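Protease (Penicillium cyclopium, PDB 5Z6O) cleaves proteins as a calcium-binding serine endopeptidase of the subtilisin (peptidase S8) family, probably with casein, gelatin and type IV collagen among its substrates. Local coordinates at residues Gln5-Ser10 and Gly22-Val27; Tyr39-Gly44 and Val95-Leu100; Lys130-Met135 and Gly156-Val161; Cys182-Ser187 and Val203-Pro208; Ala260-Ser265 and Thr272-Tyr277. All coordinates share one frame; numbering follows the deposited sequence.

In the fold
Contacts 2, 3 and 4 all lie in the seven-stranded parallel sheet of the subtilisin fold, and the five contacts follow one another along the chain without overlap. Contacts 2 and 3 have centres about 13 Å apart and join through neighbouring strands 37-42 and 131-135; contact 4, centred about 15 Å from contact 3, continues the sheet from strand 157-162 to 182-187 and the outermost strand 205-208. Contact 5, a small hairpin, lies against that last strand, while contact 1 pairs strands 2-5 and 26-29 at the surface, its centre about 20 Å from that of contact 4. Contact 2 thus holds the aspartate assigned to the charge-relay system, on the sheet's third strand, and contact 4 the calcium site at its outermost strand.

Contact 1. Residues Gln5-Ser10 and Gly22-Val27; sequences QRNSPS and GATDYV
Thr24 meets Ser8 through its carbonyl: Ser8 N donates to Thr24 O at 2.9 Å, and a water that accepts from Ser8 OG donates to the same carbonyl oxygen. The Thr24 side chain runs beside that of Asn7, pointing the same way, and Thr24 OG1 turns to its own neighbour, donating to Asp25 OD1. That oxygen has a second donor, Asn7 N, at 3.0 Å; the two reach it from opposite faces of the carboxylate, the hydroxyl from well above the plane and the amide on the anti side. Asp25 CG lies opposite its carbonyl carbon (chi1 -53°), which carries the carboxylate over the backbone of Arg6. Its other oxygen, OD2, forms a long salt bridge of 3.4 Å with Arg6 NH1, the guanidinium and carboxylate planes standing nearly perpendicular, and a water bridges the same two atoms. Here the chain enters the two-stranded antiparallel sheet of strands 2-5 and 26-29, a surface element away from the active site. Tyr26 and Gln5 form its hydrogen-bonded pair: Gln5 N reaches Tyr26 O at 2.7 Å, and Tyr26 N returns to Gln5 O at 2.9 Å. Gln5 OE1 sits at the ring edge of Tyr26, 3.7 Å from CD2; OE1 accepts a hydrogen bond from Lys90 NZ, and Tyr26 OH bonds to Val88 O.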
# COMPACT_ATOMS: atom_id res chain seq x y z
N GLN A 5 11.66 11.51 11.82
CA GLN A 5 11.52 10.36 12.70
C GLN A 5 12.88 9.69 12.72
O GLN A 5 13.26 9.00 11.77
CB GLN A 5 10.46 9.38 12.19
CG GLN A 5 10.40 8.14 13.08
CD GLN A 5 9.34 7.13 12.63
OE1 GLN A 5 8.86 7.22 11.51
NE2 GLN A 5 9.02 6.14 13.48
N ARG A 6 13.64 9.89 13.79
CA ARG A 6 15.00 9.37 13.80
C ARG A 6 15.03 7.87 14.11
O ARG A 6 14.23 7.37 14.89
CB ARG A 6 15.86 10.14 14.82
CG ARG A 6 16.13 11.52 14.28
CD ARG A 6 17.25 12.23 14.99
NE ARG A 6 17.12 13.65 14.71
CZ ARG A 6 17.73 14.30 13.72
NH1 ARG A 6 18.53 13.67 12.87
NH2 ARG A 6 17.52 15.60 13.59
N ASN A 7 16.01 7.18 13.52
CA ASN A 7 16.19 5.74 13.75
C ASN A 7 14.87 4.99 13.53
O ASN A 7 14.36 4.27 14.39
CB ASN A 7 16.73 5.47 15.15
CG ASN A 7 18.04 6.21 15.38
OD1 ASN A 7 18.23 6.87 16.41
ND2 ASN A 7 18.91 6.16 14.38
N SER A 8 14.27 5.24 12.38
CA SER A 8 12.94 4.69 12.16
C SER A 8 12.97 3.17 12.29
O SER A 8 13.94 2.53 11.88
CB SER A 8 12.44 5.07 10.77
OG SER A 8 13.36 4.61 9.79
N PRO A 9 11.90 2.57 12.81
CA PRO A 9 11.94 1.14 13.16
C PRO A 9 11.77 0.19 11.99
O PRO A 9 11.76 -1.02 12.20
CB PRO A 9 10.77 1.00 14.14
CG PRO A 9 9.83 2.06 13.75
CD PRO A 9 10.69 3.24 13.31
N SER A 10 11.62 0.70 10.76
CA SER A 10 11.62 -0.16 9.58
C SER A 10 12.48 0.54 8.53
O SER A 10 12.26 1.73 8.29
CB SER A 10 10.21 -0.38 9.04
OG SER A 10 10.26 -1.21 7.88
N GLY A 22 20.78 3.09 2.96
CA GLY A 22 21.51 3.15 4.22
C GLY A 22 21.04 4.23 5.17
O GLY A 22 21.59 4.35 6.27
N ALA A 23 20.04 5.02 4.80
CA ALA A 23 19.57 6.08 5.68
C ALA A 23 18.92 5.49 6.93
O ALA A 23 18.40 4.38 6.92
CB ALA A 23 18.57 6.97 4.94
N THR A 24 18.94 6.27 8.02
CA THR A 24 18.35 5.77 9.26
C THR A 24 17.13 6.54 9.69
O THR A 24 16.41 6.05 10.55
CB THR A 24 19.36 5.80 10.41
OG1 THR A 24 19.81 7.14 10.59
CG2 THR A 24 20.56 4.89 10.11
N ASP A 25 16.91 7.74 9.15
CA ASP A 25 15.82 8.60 9.57
C ASP A 25 14.79 8.77 8.47
O ASP A 25 15.13 8.80 7.30
CB ASP A 25 16.33 10.00 9.92
CG ASP A 25 17.46 9.97 10.91
OD1 ASP A 25 17.58 9.00 11.67
OD2 ASP A 25 18.22 10.95 10.92
N TYR A 26 13.54 8.92 8.87
CA TYR A 26 12.45 9.19 7.93
C TYR A 26 12.06 10.66 8.02
O TYR A 26 11.73 11.16 9.10
CB TYR A 26 11.28 8.26 8.25
CG TYR A 26 10.03 8.50 7.41
CD1 TYR A 26 10.12 8.79 6.06
CD2 TYR A 26 8.77 8.40 7.99
CE1 TYR A 26 8.93 9.01 5.29
CE2 TYR A 26 7.61 8.61 7.24
CZ TYR A 26 7.71 8.91 5.89
OH TYR A 26 6.57 9.15 5.14
N VAL A 27 12.12 11.37 6.89
CA VAL A 27 11.88 12.82 6.84
C VAL A 27 10.68 13.05 5.94
O VAL A 27 10.65 12.55 4.81
CB VAL A 27 13.11 13.57 6.29
CG1 VAL A 27 12.85 15.07 6.33
CG2 VAL A 27 14.37 13.21 7.08
O HOH W 1 19.72 10.78 13.33
O HOH W 2 15.73 3.08 9.66

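Contact 2. Residues Tyr39-Gly44 and Val95-Leu100; sequences YGVDTG and VAVKVL
Val97, with more surface buried here than any other residue of the two segments, presents its CB to Val41 CG2 at 4.2 Å, the two valines lying side by side on one face of the parallel strands 37-42 and 93-98. Its CG2, placed beside its own backbone N, extends the row to Tyr39 CD1. Tyr39 is next in buried area: its ring runs alongside Val95, with CD1 3.7 Å from Val95 CB, and its hydroxyl goes on to Asp121 in helix 108-124, which covers this face. At the far end of the row, Val41 CG1 meets Val99 CG2. Beneath these side chains the backbones are laced in parallel register, Gly40 and Asp42 donating to Val95 O and Val97 O, and Val97 N returning to Gly40 O.

Asp42, assigned to the charge-relay system from a near-identical protease, closes the strand. Its carbonyl oxygen takes two donors, Val99 N at 2.9 Å nearly in line with the C=O bond and Leu100 N at 3.3 Å from above the carbonyl plane. Asp42 OD1, using its anti lone pair, accepts from Thr43 N at 2.7 Å. Leu100, like Asp42 part of the phenylmethanesulfonic acid pocket, packs its CB 3.9 Å from Thr43 CG2. The aspartate is thus held both through its main chain and through one carboxylate oxygen, while OD2 has a weak hydrogen bond with Thr77 and its side chain lies about 4 Å from that of His73, an arrangement consistent with orienting the histidine of the triad.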
# COMPACT_ATOMS: atom_id res chain seq x y z
N TYR A 39 -8.33 2.96 2.33
CA TYR A 39 -9.07 1.72 2.55
C TYR A 39 -8.10 0.54 2.48
O TYR A 39 -7.48 0.32 1.45
CB TYR A 39 -10.15 1.55 1.48
CG TYR A 39 -11.20 2.62 1.56
CD1 TYR A 39 -12.30 2.48 2.41
CD2 TYR A 39 -11.10 3.78 0.76
CE1 TYR A 39 -13.28 3.45 2.49
CE2 TYR A 39 -12.08 4.77 0.84
CZ TYR A 39 -13.16 4.59 1.71
OH TYR A 39 -14.12 5.56 1.78
N GLY A 40 -8.02 -0.22 3.56
CA GLY A 40 -7.19 -1.41 3.61
C GLY A 40 -8.03 -2.63 3.30
O GLY A 40 -8.87 -3.03 4.10
N VAL A 41 -7.84 -3.21 2.11
CA VAL A 41 -8.67 -4.32 1.65
C VAL A 41 -7.87 -5.59 1.89
O VAL A 41 -6.96 -5.93 1.11
CB VAL A 41 -9.03 -4.14 0.16
CG1 VAL A 41 -9.86 -5.31 -0.34
CG2 VAL A 41 -9.79 -2.82 -0.07
N ASP A 42 -8.17 -6.31 2.98
CA ASP A 42 -7.23 -7.31 3.48
C ASP A 42 -7.92 -8.20 4.50
O ASP A 42 -9.14 -8.40 4.42
CB ASP A 42 -6.01 -6.58 4.08
CG ASP A 42 -4.74 -7.38 3.98
OD1 ASP A 42 -4.71 -8.52 4.49
OD2 ASP A 42 -3.76 -6.83 3.42
N THR A 43 -7.17 -8.73 5.48
CA THR A 43 -7.73 -9.59 6.51
C THR A 43 -8.42 -8.84 7.66
O THR A 43 -8.78 -9.49 8.66
CB THR A 43 -6.65 -10.50 7.09
OG1 THR A 43 -5.65 -9.73 7.79
CG2 THR A 43 -5.96 -11.30 6.00
N GLY A 44 -8.60 -7.53 7.57
CA GLY A 44 -9.06 -6.75 8.70
C GLY A 44 -7.92 -6.04 9.40
O GLY A 44 -6.74 -6.27 9.13
N VAL A 95 -9.45 2.80 6.99
CA VAL A 95 -10.74 2.12 7.07
C VAL A 95 -10.51 0.64 6.77
O VAL A 95 -9.97 0.28 5.72
CB VAL A 95 -11.77 2.72 6.10
CG1 VAL A 95 -13.07 1.98 6.22
CG2 VAL A 95 -12.00 4.19 6.41
N ALA A 96 -10.92 -0.23 7.70
CA ALA A 96 -10.72 -1.66 7.50
C ALA A 96 -11.80 -2.19 6.58
O ALA A 96 -12.99 -2.03 6.86
CB ALA A 96 -10.82 -2.41 8.84
N VAL A 97 -11.39 -2.84 5.49
CA VAL A 97 -12.33 -3.57 4.65
C VAL A 97 -11.88 -5.03 4.69
O VAL A 97 -10.95 -5.44 3.99
CB VAL A 97 -12.36 -3.03 3.21
CG1 VAL A 97 -13.37 -3.82 2.37
CG2 VAL A 97 -12.69 -1.51 3.20
N LYS A 98 -12.54 -5.85 5.50
CA LYS A 98 -12.11 -7.22 5.70
C LYS A 98 -12.75 -8.10 4.63
O LYS A 98 -13.99 -8.24 4.60
CB LYS A 98 -12.48 -7.73 7.09
CG LYS A 98 -12.09 -9.18 7.28
CD LYS A 98 -12.20 -9.62 8.77
CE LYS A 98 -12.18 -11.11 8.83
NZ LYS A 98 -12.15 -11.53 10.27
N VAL A 99 -11.93 -8.71 3.76
CA VAL A 99 -12.44 -9.52 2.64
C VAL A 99 -11.80 -10.90 2.65
O VAL A 99 -12.17 -11.77 1.85
CB VAL A 99 -12.21 -8.83 1.29
CG1 VAL A 99 -12.89 -7.45 1.21
CG2 VAL A 99 -10.70 -8.72 1.01
N LEU A 100 -10.81 -11.10 3.52
CA LEU A 100 -10.13 -12.37 3.67
C LEU A 100 -10.27 -12.86 5.11
O LEU A 100 -10.25 -12.05 6.05
CB LEU A 100 -8.63 -12.25 3.37
CG LEU A 100 -8.23 -11.53 2.08
CD1 LEU A 100 -6.71 -11.36 2.08
CD2 LEU A 100 -8.70 -12.34 0.89
O HOH W 3 -8.97 -12.04 9.62

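Contact 3. Residues Lys130-Met135 and Gly156-Val161; sequences KSVMNM and GVFLSV
Leu159 pushes its CD1 methyl between Met133 and Met135 of the adjacent strand, in the middle of the parallel sheet of the subtilisin fold. CD1 is 3.7 Å from Met133 CG and equally far from Met135 CG, so one branch fills the hollow between two thioether chains on the same strand. Both methionines bend only at chi3: Met133, in register with Leu159, starts with CG opposite its backbone N and runs beside the leucine, whereas Met135, with CG opposite the carbonyl carbon (chi1 -76°), crosses it obliquely. Further back, Val157 CG1 lodges against Met133 CB at 3.7 Å while its CG2 touches Ser131 CB. Helices 108-124 and 143-154 cover this face.

On the face that looks to helix 227-245, Val132 CG1 abuts the edge of the Phe158 ring, near its plane and 4.0 Å from CD2. The two side chains point the same way, toward alanines of that helix.

Between the faces, the strands exchange backbone hydrogen bonds in parallel register, Ser131 O receiving Phe158 N and Ser160 O receiving Met135 N. Strand 157-162 follows a helix closed by a Schellman motif at Gly156. Midway along, Met133 N donates to Phe158 O at 2.7 Å, and Met133 O accepts Ser160 N at 3.0 Å.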
# COMPACT_ATOMS: atom_id res chain seq x y z
N LYS A 130 -9.72 12.01 -3.70
CA LYS A 130 -8.73 12.13 -2.63
C LYS A 130 -8.89 10.97 -1.66
O LYS A 130 -8.94 11.12 -0.44
CB LYS A 130 -8.83 13.49 -1.96
CG LYS A 130 -10.22 14.00 -1.70
CD LYS A 130 -10.12 15.43 -1.13
CE LYS A 130 -11.24 15.76 -0.15
NZ LYS A 130 -12.51 16.13 -0.84
N SER A 131 -8.94 9.75 -2.21
CA SER A 131 -9.11 8.51 -1.47
C SER A 131 -8.08 7.53 -2.00
O SER A 131 -7.73 7.60 -3.18
CB SER A 131 -10.50 7.84 -1.64
OG SER A 131 -11.57 8.60 -1.14
N VAL A 132 -7.68 6.56 -1.15
CA VAL A 132 -6.65 5.58 -1.50
C VAL A 132 -7.13 4.20 -1.11
O VAL A 132 -7.78 4.04 -0.07
CB VAL A 132 -5.31 5.94 -0.79
CG1 VAL A 132 -4.30 4.78 -0.91
CG2 VAL A 132 -4.76 7.23 -1.37
N MET A 133 -6.88 3.22 -1.97
CA MET A 133 -7.19 1.85 -1.63
C MET A 133 -5.93 1.02 -1.78
O MET A 133 -5.23 1.14 -2.78
CB MET A 133 -8.30 1.30 -2.55
CG MET A 133 -8.64 -0.16 -2.26
SD MET A 133 -9.92 -0.85 -3.34
CE MET A 133 -11.38 -0.02 -2.73
N ASN A 134 -5.66 0.18 -0.79
CA ASN A 134 -4.51 -0.71 -0.86
C ASN A 134 -4.99 -2.15 -0.98
O ASN A 134 -5.77 -2.62 -0.14
CB ASN A 134 -3.62 -0.57 0.36
CG ASN A 134 -2.35 -1.42 0.22
OD1 ASN A 134 -1.44 -1.07 -0.55
ND2 ASN A 134 -2.31 -2.54 0.91
N MET A 135 -4.44 -2.89 -1.95
CA MET A 135 -4.82 -4.30 -2.14
C MET A 135 -3.55 -5.12 -2.13
O MET A 135 -2.87 -5.22 -3.14
CB MET A 135 -5.59 -4.54 -3.45
CG MET A 135 -7.03 -4.05 -3.31
SD MET A 135 -8.06 -4.60 -4.76
CE MET A 135 -8.08 -6.37 -4.59
N GLY A 156 -12.62 7.48 -8.85
CA GLY A 156 -11.88 8.46 -8.07
C GLY A 156 -11.15 7.94 -6.85
O GLY A 156 -10.92 8.71 -5.90
N VAL A 157 -10.77 6.66 -6.81
CA VAL A 157 -9.99 6.09 -5.71
C VAL A 157 -8.67 5.54 -6.28
O VAL A 157 -8.69 4.69 -7.18
CB VAL A 157 -10.77 4.98 -4.97
CG1 VAL A 157 -9.94 4.41 -3.81
CG2 VAL A 157 -12.09 5.50 -4.39
N PHE A 158 -7.54 6.03 -5.76
CA PHE A 158 -6.23 5.54 -6.21
C PHE A 158 -6.07 4.12 -5.70
O PHE A 158 -6.48 3.81 -4.58
CB PHE A 158 -5.13 6.45 -5.66
CG PHE A 158 -3.73 5.86 -5.76
CD1 PHE A 158 -2.95 6.04 -6.89
CD2 PHE A 158 -3.21 5.12 -4.70
CE1 PHE A 158 -1.66 5.50 -6.95
CE2 PHE A 158 -1.94 4.60 -4.75
CZ PHE A 158 -1.16 4.79 -5.87
N LEU A 159 -5.48 3.24 -6.52
CA LEU A 159 -5.44 1.84 -6.12
C LEU A 159 -4.02 1.32 -6.27
O LEU A 159 -3.49 1.24 -7.38
CB LEU A 159 -6.45 1.02 -6.94
CG LEU A 159 -6.47 -0.50 -6.68
CD1 LEU A 159 -6.55 -0.84 -5.18
CD2 LEU A 159 -7.65 -1.09 -7.44
N SER A 160 -3.36 1.02 -5.15
CA SER A 160 -2.06 0.37 -5.18
C SER A 160 -2.23 -1.12 -4.96
O SER A 160 -2.94 -1.54 -4.04
CB SER A 160 -1.13 0.97 -4.12
OG SER A 160 -1.69 0.86 -2.84
N VAL A 161 -1.57 -1.93 -5.79
CA VAL A 161 -1.73 -3.38 -5.82
C VAL A 161 -0.38 -4.06 -5.73
O VAL A 161 0.55 -3.71 -6.47
CB VAL A 161 -2.45 -3.80 -7.13
CG1 VAL A 161 -2.59 -5.28 -7.20
CG2 VAL A 161 -3.85 -3.16 -7.20

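Contact 4. Residues Cys182-Ser187 and Val203-Pro208; sequences CTIAAS and VDLYAP. With CA (calcium ion), chain B.
Thr183 and Asp204 are joined by a pair of hydrogen bonds, one from each backbone. Thr183 N meets Asp204 OD2 at 2.8 Å, nearly straight and on the anti lone pair, and Asp204 N returns to Thr183 O. Beyond them the bonds follow parallel register: Ala185 N donates to Leu205 O, Ala207 N to Ala185 O, and Ser187 N to Ala207 O. Leu205 N is buried without a partner.

Metal bonding uses the same carboxylate. Both its oxygens grip the calcium ion, OD1 at 2.6 Å and OD2 at 2.4 Å, while Val181 O and five waters complete the shell. One of those waters also donates to Thr183 OG1, which is also hydrogen-bonded to Ala176 O. OD2 thus serves the ion and the Thr183 amide at once, which would restrict the rotation of the carboxylate.

Apolar packing divides between two faces. On one, Ile184 CD1 reaches Leu205 CD2 at 3.7 Å and its CG2 branch touches Ala207 CB; helices 227-245 and 249-259 cover this side. On the other, Ala185 CB sits over the Tyr206 ring, a CH-pi contact 3.8 Å from the centroid, and also meets Val203 CG1. The edge of that ring faces Ala186 O, 3.4 Å from CD2, while its hydroxyl bonds to Ser193 OG.

Cys182, disulfide-bonded to Cys253, ties the start of its strand to helix 249-259. The whole forms the outer strand pair of the subtilisin sheet, with a calcium site where the two strands begin, as in proteinase K.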
# COMPACT_ATOMS: atom_id res chain seq x y z
N CYS A 182 -1.88 0.94 -9.75
CA CYS A 182 -0.48 1.23 -9.53
C CYS A 182 0.10 -0.07 -8.97
O CYS A 182 -0.19 -0.45 -7.83
CB CYS A 182 -0.33 2.42 -8.58
SG CYS A 182 1.17 3.40 -8.85
N THR A 183 0.83 -0.81 -9.80
CA THR A 183 1.26 -2.17 -9.46
C THR A 183 2.70 -2.13 -8.95
O THR A 183 3.59 -1.62 -9.65
CB THR A 183 1.17 -3.05 -10.70
OG1 THR A 183 -0.19 -3.10 -11.14
CG2 THR A 183 1.65 -4.45 -10.41
N ILE A 184 2.94 -2.72 -7.76
CA ILE A 184 4.15 -2.43 -6.99
C ILE A 184 4.96 -3.71 -6.79
O ILE A 184 4.45 -4.70 -6.26
CB ILE A 184 3.81 -1.81 -5.62
CG1 ILE A 184 2.77 -0.68 -5.74
CG2 ILE A 184 5.07 -1.32 -4.93
CD1 ILE A 184 3.20 0.39 -6.77
N ALA A 185 6.23 -3.67 -7.19
CA ALA A 185 7.16 -4.77 -6.94
C ALA A 185 7.98 -4.49 -5.69
O ALA A 185 8.00 -3.37 -5.17
CB ALA A 185 8.07 -4.98 -8.16
N ALA A 186 8.64 -5.54 -5.18
CA ALA A 186 9.28 -5.48 -3.87
C ALA A 186 10.80 -5.34 -3.99
O ALA A 186 11.44 -6.11 -4.71
CB ALA A 186 8.96 -6.74 -3.07
N SER A 187 11.38 -4.39 -3.23
CA SER A 187 12.83 -4.20 -3.22
C SER A 187 13.41 -4.62 -1.88
O SER A 187 12.68 -4.77 -0.90
CB SER A 187 13.18 -2.73 -3.51
OG SER A 187 12.84 -1.86 -2.42
N VAL A 203 4.50 -3.57 -14.07
CA VAL A 203 4.95 -3.00 -12.80
C VAL A 203 5.23 -1.51 -12.98
O VAL A 203 5.98 -1.10 -13.87
CB VAL A 203 6.19 -3.75 -12.29
CG1 VAL A 203 6.84 -3.01 -11.11
CG2 VAL A 203 5.79 -5.14 -11.84
N ASP A 204 4.64 -0.69 -12.12
CA ASP A 204 4.84 0.75 -12.21
C ASP A 204 6.10 1.19 -11.47
O ASP A 204 6.81 2.11 -11.92
CB ASP A 204 3.61 1.48 -11.65
CG ASP A 204 2.38 1.27 -12.53
OD1 ASP A 204 2.39 1.83 -13.64
OD2 ASP A 204 1.49 0.48 -12.17
N LEU A 205 6.39 0.57 -10.32
CA LEU A 205 7.63 0.90 -9.58
C LEU A 205 7.85 -0.13 -8.47
O LEU A 205 7.00 -0.98 -8.20
CB LEU A 205 7.60 2.32 -9.00
CG LEU A 205 6.61 2.57 -7.88
CD1 LEU A 205 7.15 3.71 -6.97
CD2 LEU A 205 5.25 3.03 -8.43
N TYR A 206 9.01 -0.03 -7.84
CA TYR A 206 9.42 -0.80 -6.67
C TYR A 206 9.16 -0.01 -5.41
O TYR A 206 9.25 1.23 -5.40
CB TYR A 206 10.93 -1.15 -6.70
CG TYR A 206 11.27 -2.33 -7.61
CD1 TYR A 206 11.36 -2.17 -9.01
CD2 TYR A 206 11.47 -3.61 -7.06
CE1 TYR A 206 11.64 -3.29 -9.84
CE2 TYR A 206 11.76 -4.72 -7.86
CZ TYR A 206 11.85 -4.55 -9.23
OH TYR A 206 12.15 -5.67 -9.97
N ALA A 207 8.94 -0.74 -4.31
CA ALA A 207 8.94 -0.14 -2.98
C ALA A 207 9.48 -1.19 -2.03
O ALA A 207 9.47 -2.38 -2.36
CB ALA A 207 7.53 0.30 -2.56
N PRO A 208 9.92 -0.78 -0.84
CA PRO A 208 10.54 -1.73 0.09
C PRO A 208 9.59 -2.86 0.43
O PRO A 208 8.44 -2.63 0.80
CB PRO A 208 10.84 -0.87 1.32
CG PRO A 208 11.16 0.47 0.73
CD PRO A 208 10.14 0.62 -0.42
CA CA B . -0.05 0.94 -13.98
O HOH W 4 -0.34 -1.32 -13.63
O HOH W 5 -0.91 3.13 -13.79
O HOH W 6 1.37 -0.23 -15.29
O HOH W 7 -2.13 0.22 -15.45
O HOH W 8 0.53 1.86 -16.13

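Contact 5. Residues Ala260-Ser265 and Thr272-Tyr277; sequences AITKIS and TTKLLY
Ile261 turns CG1 opposite its carbonyl carbon (chi1 -60°) and then runs on extended, while Tyr277 takes CG opposite its backbone N (chi1 177°), and together these torsions bring the isoleucine tip over the tyrosine ring. Ile261 CD1 stands 4.0 Å from the centroid of that ring, a CH-pi contact offset toward the rim. Lys274 reaches to the start of the first segment, its CB 3.7 Å from Ala260 CB and its NZ donating to Ala260 O at 3.2 Å from above the carbonyl plane; NZ also bonds to Val257 O, so the amine joins two carbonyls near the end of helix 249-259.

Between these contacts Ile261 and Leu275 form the hydrogen-bonded pair of a short, weakly bonded antiparallel hairpin, with Leu275 N to Ile261 O at 2.8 Å and a longer return bond. Thr262 centres an inverse gamma turn, after which Ile264 N donates to Thr273 O at 3.0 Å and Ile264 CG1 rests against the same oxygen. An ST turn, Thr272 OG1 accepting from Lys274 N, shapes the start of the returning strand.

The hairpin follows helix 249-259 and lies along strand 205-208, where Tyr206 bonds to Lys274 and Leu276 through their backbones; Leu276 packs on helix 227-245, and Leu275 touches Arg15 of helix 11-16.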
# COMPACT_ATOMS: atom_id res chain seq x y z
N ALA A 260 10.02 9.03 -8.58
CA ALA A 260 10.85 7.86 -8.21
C ALA A 260 12.24 7.95 -8.84
O ALA A 260 12.43 8.51 -9.91
CB ALA A 260 10.15 6.56 -8.68
N ILE A 261 13.23 7.34 -8.17
CA ILE A 261 14.63 7.38 -8.59
C ILE A 261 15.03 6.02 -9.16
O ILE A 261 14.57 4.98 -8.69
CB ILE A 261 15.54 7.77 -7.42
CG1 ILE A 261 15.11 9.15 -6.95
CG2 ILE A 261 16.96 7.86 -7.87
CD1 ILE A 261 15.83 9.62 -5.75
N THR A 262 15.88 6.03 -10.19
CA THR A 262 16.25 4.77 -10.81
C THR A 262 17.34 4.11 -9.96
O THR A 262 18.55 4.22 -10.21
CB THR A 262 16.68 5.02 -12.25
OG1 THR A 262 15.53 5.37 -13.04
CG2 THR A 262 17.27 3.80 -12.84
N LYS A 263 16.91 3.42 -8.91
CA LYS A 263 17.84 2.89 -7.94
C LYS A 263 17.97 1.39 -7.91
O LYS A 263 18.86 0.91 -7.22
CB LYS A 263 17.43 3.32 -6.53
CG LYS A 263 17.39 4.73 -6.41
CD LYS A 263 18.78 5.27 -6.72
CE LYS A 263 19.75 5.33 -5.52
NZ LYS A 263 21.10 4.70 -5.79
N ILE A 264 17.05 0.64 -8.52
CA ILE A 264 17.07 -0.80 -8.32
C ILE A 264 18.21 -1.42 -9.13
O ILE A 264 18.40 -1.10 -10.32
CB ILE A 264 15.73 -1.42 -8.71
CG1 ILE A 264 14.62 -0.85 -7.83
CG2 ILE A 264 15.77 -2.94 -8.48
CD1 ILE A 264 14.78 -1.15 -6.35
N SER A 265 18.94 -2.31 -8.49
CA SER A 265 20.03 -3.07 -9.07
C SER A 265 19.50 -4.43 -9.52
O SER A 265 18.82 -5.10 -8.74
CB SER A 265 21.14 -3.24 -8.04
OG SER A 265 22.27 -3.91 -8.58
N THR A 272 10.83 -1.87 -14.91
CA THR A 272 11.35 -0.60 -14.42
C THR A 272 12.32 -0.80 -13.28
O THR A 272 12.24 -1.77 -12.53
CB THR A 272 10.20 0.31 -13.96
OG1 THR A 272 10.75 1.57 -13.59
CG2 THR A 272 9.51 -0.28 -12.73
N THR A 273 13.27 0.13 -13.14
CA THR A 273 14.16 0.11 -12.00
C THR A 273 13.89 1.28 -11.06
O THR A 273 14.73 1.57 -10.21
CB THR A 273 15.61 0.11 -12.46
OG1 THR A 273 15.88 1.33 -13.15
CG2 THR A 273 15.83 -1.00 -13.43
N LYS A 274 12.71 1.90 -11.16
CA LYS A 274 12.34 3.04 -10.33
C LYS A 274 11.93 2.59 -8.93
O LYS A 274 11.25 1.57 -8.77
CB LYS A 274 11.18 3.82 -10.96
CG LYS A 274 11.72 4.79 -12.04
CD LYS A 274 10.65 5.68 -12.64
CE LYS A 274 11.29 6.83 -13.46
NZ LYS A 274 11.16 8.20 -12.83
N LEU A 275 12.38 3.34 -7.94
CA LEU A 275 12.14 3.05 -6.53
C LEU A 275 11.42 4.24 -5.90
O LEU A 275 11.85 5.38 -6.07
CB LEU A 275 13.47 2.82 -5.79
CG LEU A 275 13.30 2.64 -4.25
CD1 LEU A 275 12.44 1.41 -3.92
CD2 LEU A 275 14.69 2.48 -3.64
N LEU A 276 10.37 3.96 -5.11
CA LEU A 276 9.60 5.00 -4.43
C LEU A 276 10.49 6.01 -3.71
O LEU A 276 11.36 5.64 -2.93
CB LEU A 276 8.69 4.33 -3.39
CG LEU A 276 7.75 5.21 -2.53
CD1 LEU A 276 6.81 6.00 -3.46
CD2 LEU A 276 6.99 4.28 -1.55
N TYR A 277 10.20 7.30 -3.93
CA TYR A 277 10.89 8.42 -3.28
C TYR A 277 9.87 9.51 -3.01
O TYR A 277 9.10 9.85 -3.91
CB TYR A 277 11.99 8.95 -4.20
CG TYR A 277 12.70 10.14 -3.64
CD1 TYR A 277 13.41 10.05 -2.44
CD2 TYR A 277 12.67 11.36 -4.30
CE1 TYR A 277 14.07 11.19 -1.91
CE2 TYR A 277 13.32 12.46 -3.80
CZ TYR A 277 14.01 12.38 -2.62
OH TYR A 277 14.64 13.51 -2.13